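Local coordinates for protein Cg3027-pa (Drosophila melanogaster, PDB 2VHH) that probably hydrolyses N-carbamoyl-beta-alanine to beta-alanine, ammonium and carbon dioxide in pyrimidine degradation, and assembles as a helical turn-like homooctamer, at residues F53-Y58 and D336-V341. Sequence-based numbering, arbitrary orientation.
Sequences FDIKGY and DGLLVV
Leu-338 lies alongside both Phe-53 and Ile-55 of the neighbouring strand on one face of a parallel strand pair, all three side chains pointing the same way. Its CD2 meets Ile-55 CD1 at 3.6 Å, while its CB lies 4.0 Å from CE2 of the Phe-53 ring, which it approaches obliquely. Phe-53 carries CG between its backbone N and carbonyl carbon (chi1 67°), which sends the ring out over this face, with its CE2 atom leaning to Leu-338. Helices 42-50 and 90-110 pack on this face: Ala-44 and Ala-48 touch Ile-55, Ala-108 touches Leu-338. Five backbone hydrogen bonds zip the strands together, from Asp-54 N to Asp-336 O (2.9 Å) as far as Tyr-58 N to Val-340 O (3.0 Å), with the carbonyls of Leu-338 and Val-340 also taking CA-H contacts from Ile-55 and Gly-57. In the alpha-beta-beta-alpha sandwich of the carbon-nitrogen hydrolases this pairing adds strand 54-59, from the N-terminal part of the chain, to the edge of one sheet; strand 337-344 is its inner neighbour and pairs antiparallel with 72-79 on its far side. On the opposite face, Leu-339 and Tyr-58 cross nearly at right angles. Leu-339 CD1 comes in at the ring's edge, in its plane, 3.7 Å from Tyr-58 CD1. Next to Phe-53, the Asp-336 carboxylate turns to Lys-100 in a salt bridge and to the Ser-81 hydroxyl.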
ATOM      1  N   PHE C  53       7.303 -19.005  57.133  1.00 35.91           N
ATOM      2  CA  PHE C  53       6.664 -18.713  55.851  1.00 35.18           C
ATOM      3  C   PHE C  53       5.799 -19.878  55.372  1.00 35.02           C
ATOM      4  O   PHE C  53       6.106 -21.038  55.645  1.00 35.06           O
ATOM      5  CB  PHE C  53       7.689 -18.288  54.788  1.00 34.70           C
ATOM      6  CG  PHE C  53       8.657 -19.373  54.366  1.00 34.16           C
ATOM      7  CD1 PHE C  53       9.859 -19.563  55.046  1.00 33.59           C
ATOM      8  CD2 PHE C  53       8.399 -20.158  53.249  1.00 32.90           C
ATOM      9  CE1 PHE C  53      10.772 -20.544  54.632  1.00 32.56           C
ATOM     10  CE2 PHE C  53       9.300 -21.140  52.844  1.00 32.71           C
ATOM     11  CZ  PHE C  53      10.489 -21.329  53.533  1.00 32.58           C
ATOM     12  N   ASP C  54       4.715 -19.554  54.671  1.00 34.81           N
ATOM     13  CA  ASP C  54       3.835 -20.547  54.047  1.00 34.66           C
ATOM     14  C   ASP C  54       4.538 -21.345  52.953  1.00 34.33           C
ATOM     15  O   ASP C  54       5.385 -20.815  52.228  1.00 34.39           O
ATOM     16  CB  ASP C  54       2.637 -19.847  53.405  1.00 34.85           C
ATOM     17  CG  ASP C  54       1.561 -19.469  54.407  1.00 36.29           C
ATOM     18  OD1 ASP C  54       1.187 -20.312  55.247  1.00 37.89           O
ATOM     19  OD2 ASP C  54       1.064 -18.325  54.342  1.00 38.40           O
ATOM     20  N   ILE C  55       4.183 -22.620  52.829  1.00 33.95           N
ATOM     21  CA  ILE C  55       4.574 -23.398  51.654  1.00 33.59           C
ATOM     22  C   ILE C  55       3.377 -24.213  51.166  1.00 33.72           C
ATOM     23  O   ILE C  55       2.740 -24.911  51.946  1.00 33.88           O
ATOM     24  CB  ILE C  55       5.831 -24.275  51.904  1.00 33.39           C
ATOM     25  CG1 ILE C  55       6.435 -24.729  50.567  1.00 33.00           C
ATOM     26  CG2 ILE C  55       5.511 -25.438  52.843  1.00 33.42           C
ATOM     27  CD1 ILE C  55       7.607 -25.675  50.665  1.00 32.95           C
ATOM     28  N   LYS C  56       3.062 -24.094  49.883  1.00 33.69           N
ATOM     29  CA  LYS C  56       1.888 -24.744  49.303  1.00 33.97           C
ATOM     30  C   LYS C  56       2.179 -25.325  47.925  1.00 33.57           C
ATOM     31  O   LYS C  56       2.720 -24.646  47.057  1.00 33.59           O
ATOM     32  CB  LYS C  56       0.713 -23.762  49.227  1.00 33.92           C
ATOM     33  CG  LYS C  56      -0.144 -23.744  50.487  1.00 35.65           C
ATOM     34  CD  LYS C  56      -1.031 -22.509  50.537  1.00 38.43           C
ATOM     35  CE  LYS C  56      -1.648 -22.299  51.926  1.00 39.81           C
ATOM     36  NZ  LYS C  56      -2.171 -20.900  52.081  1.00 39.94           N
ATOM     37  N   GLY C  57       1.820 -26.588  47.733  1.00 33.39           N
ATOM     38  CA  GLY C  57       2.040 -27.266  46.461  1.00 33.14           C
ATOM     39  C   GLY C  57       0.758 -27.572  45.711  1.00 33.03           C
ATOM     40  O   GLY C  57      -0.222 -28.018  46.294  1.00 32.86           O
ATOM     41  N   TYR C  58       0.766 -27.314  44.408  1.00 33.19           N
ATOM     42  CA  TYR C  58      -0.354 -27.663  43.538  1.00 33.26           C
ATOM     43  C   TYR C  58       0.154 -28.296  42.257  1.00 33.70           C
ATOM     44  O   TYR C  58       1.317 -28.147  41.889  1.00 33.48           O
ATOM     45  CB  TYR C  58      -1.217 -26.449  43.230  1.00 32.88           C
ATOM     46  CG  TYR C  58      -1.776 -25.806  44.461  1.00 32.90           C
ATOM     47  CD1 TYR C  58      -1.232 -24.625  44.958  1.00 32.31           C
ATOM     48  CD2 TYR C  58      -2.842 -26.385  45.148  1.00 33.03           C
ATOM     49  CE1 TYR C  58      -1.743 -24.023  46.098  1.00 32.63           C
ATOM     50  CE2 TYR C  58      -3.359 -25.798  46.295  1.00 32.91           C
ATOM     51  CZ  TYR C  58      -2.802 -24.616  46.766  1.00 33.28           C
ATOM     52  OH  TYR C  58      -3.320 -24.021  47.901  1.00 33.57           O
ATOM     53  N   ASP C 336       4.659 -14.126  54.358  1.00 33.03           N
ATOM     54  CA  ASP C 336       5.645 -14.611  53.393  1.00 32.56           C
ATOM     55  C   ASP C 336       5.270 -16.019  52.942  1.00 31.95           C
ATOM     56  O   ASP C 336       4.760 -16.811  53.731  1.00 32.09           O
ATOM     57  CB  ASP C 336       7.037 -14.667  54.029  1.00 32.89           C
ATOM     58  CG  ASP C 336       7.627 -13.290  54.326  1.00 34.17           C
ATOM     59  OD1 ASP C 336       6.942 -12.256  54.146  1.00 35.58           O
ATOM     60  OD2 ASP C 336       8.804 -13.252  54.746  1.00 35.53           O
ATOM     61  N   GLY C 337       5.534 -16.344  51.685  1.00 31.17           N
ATOM     62  CA  GLY C 337       5.216 -17.672  51.182  1.00 30.17           C
ATOM     63  C   GLY C 337       6.037 -18.156  50.006  1.00 29.65           C
ATOM     64  O   GLY C 337       6.640 -17.370  49.275  1.00 29.83           O
ATOM     65  N   LEU C 338       6.059 -19.471  49.843  1.00 29.04           N
ATOM     66  CA  LEU C 338       6.668 -20.127  48.698  1.00 28.45           C
ATOM     67  C   LEU C 338       5.586 -20.962  48.042  1.00 28.26           C
ATOM     68  O   LEU C 338       4.941 -21.773  48.703  1.00 28.20           O
ATOM     69  CB  LEU C 338       7.829 -21.024  49.151  1.00 28.23           C
ATOM     70  CG  LEU C 338       8.369 -22.117  48.230  1.00 28.26           C
ATOM     71  CD1 LEU C 338       9.057 -21.536  47.011  1.00 28.56           C
ATOM     72  CD2 LEU C 338       9.328 -23.002  48.994  1.00 28.48           C
ATOM     73  N   LEU C 339       5.372 -20.756  46.747  1.00 28.07           N
ATOM     74  CA  LEU C 339       4.360 -21.502  46.018  1.00 27.85           C
ATOM     75  C   LEU C 339       5.034 -22.466  45.056  1.00 27.84           C
ATOM     76  O   LEU C 339       5.642 -22.045  44.079  1.00 27.91           O
ATOM     77  CB  LEU C 339       3.421 -20.541  45.276  1.00 27.97           C
ATOM     78  CG  LEU C 339       2.279 -21.099  44.407  1.00 27.92           C
ATOM     79  CD1 LEU C 339       1.231 -21.859  45.221  1.00 26.91           C
ATOM     80  CD2 LEU C 339       1.627 -19.972  43.619  1.00 27.30           C
ATOM     81  N   VAL C 340       4.954 -23.759  45.360  1.00 27.85           N
ATOM     82  CA  VAL C 340       5.488 -24.793  44.477  1.00 27.70           C
ATOM     83  C   VAL C 340       4.349 -25.361  43.645  1.00 27.85           C
ATOM     84  O   VAL C 340       3.319 -25.764  44.177  1.00 28.03           O
ATOM     85  CB  VAL C 340       6.209 -25.913  45.257  1.00 27.49           C
ATOM     86  CG1 VAL C 340       6.718 -26.969  44.314  1.00 27.10           C
ATOM     87  CG2 VAL C 340       7.369 -25.344  46.042  1.00 27.63           C
ATOM     88  N   VAL C 341       4.526 -25.361  42.333  1.00 27.95           N
ATOM     89  CA  VAL C 341       3.534 -25.931  41.433  1.00 28.07           C
ATOM     90  C   VAL C 341       4.208 -26.814  40.387  1.00 28.25           C
ATOM     91  O   VAL C 341       5.133 -26.397  39.702  1.00 28.29           O
ATOM     92  CB  VAL C 341       2.611 -24.845  40.798  1.00 27.75           C
ATOM     93  CG1 VAL C 341       3.396 -23.627  40.461  1.00 28.19           C
ATOM     94  CG2 VAL C 341       1.911 -25.363  39.557  1.00 27.29           C
TER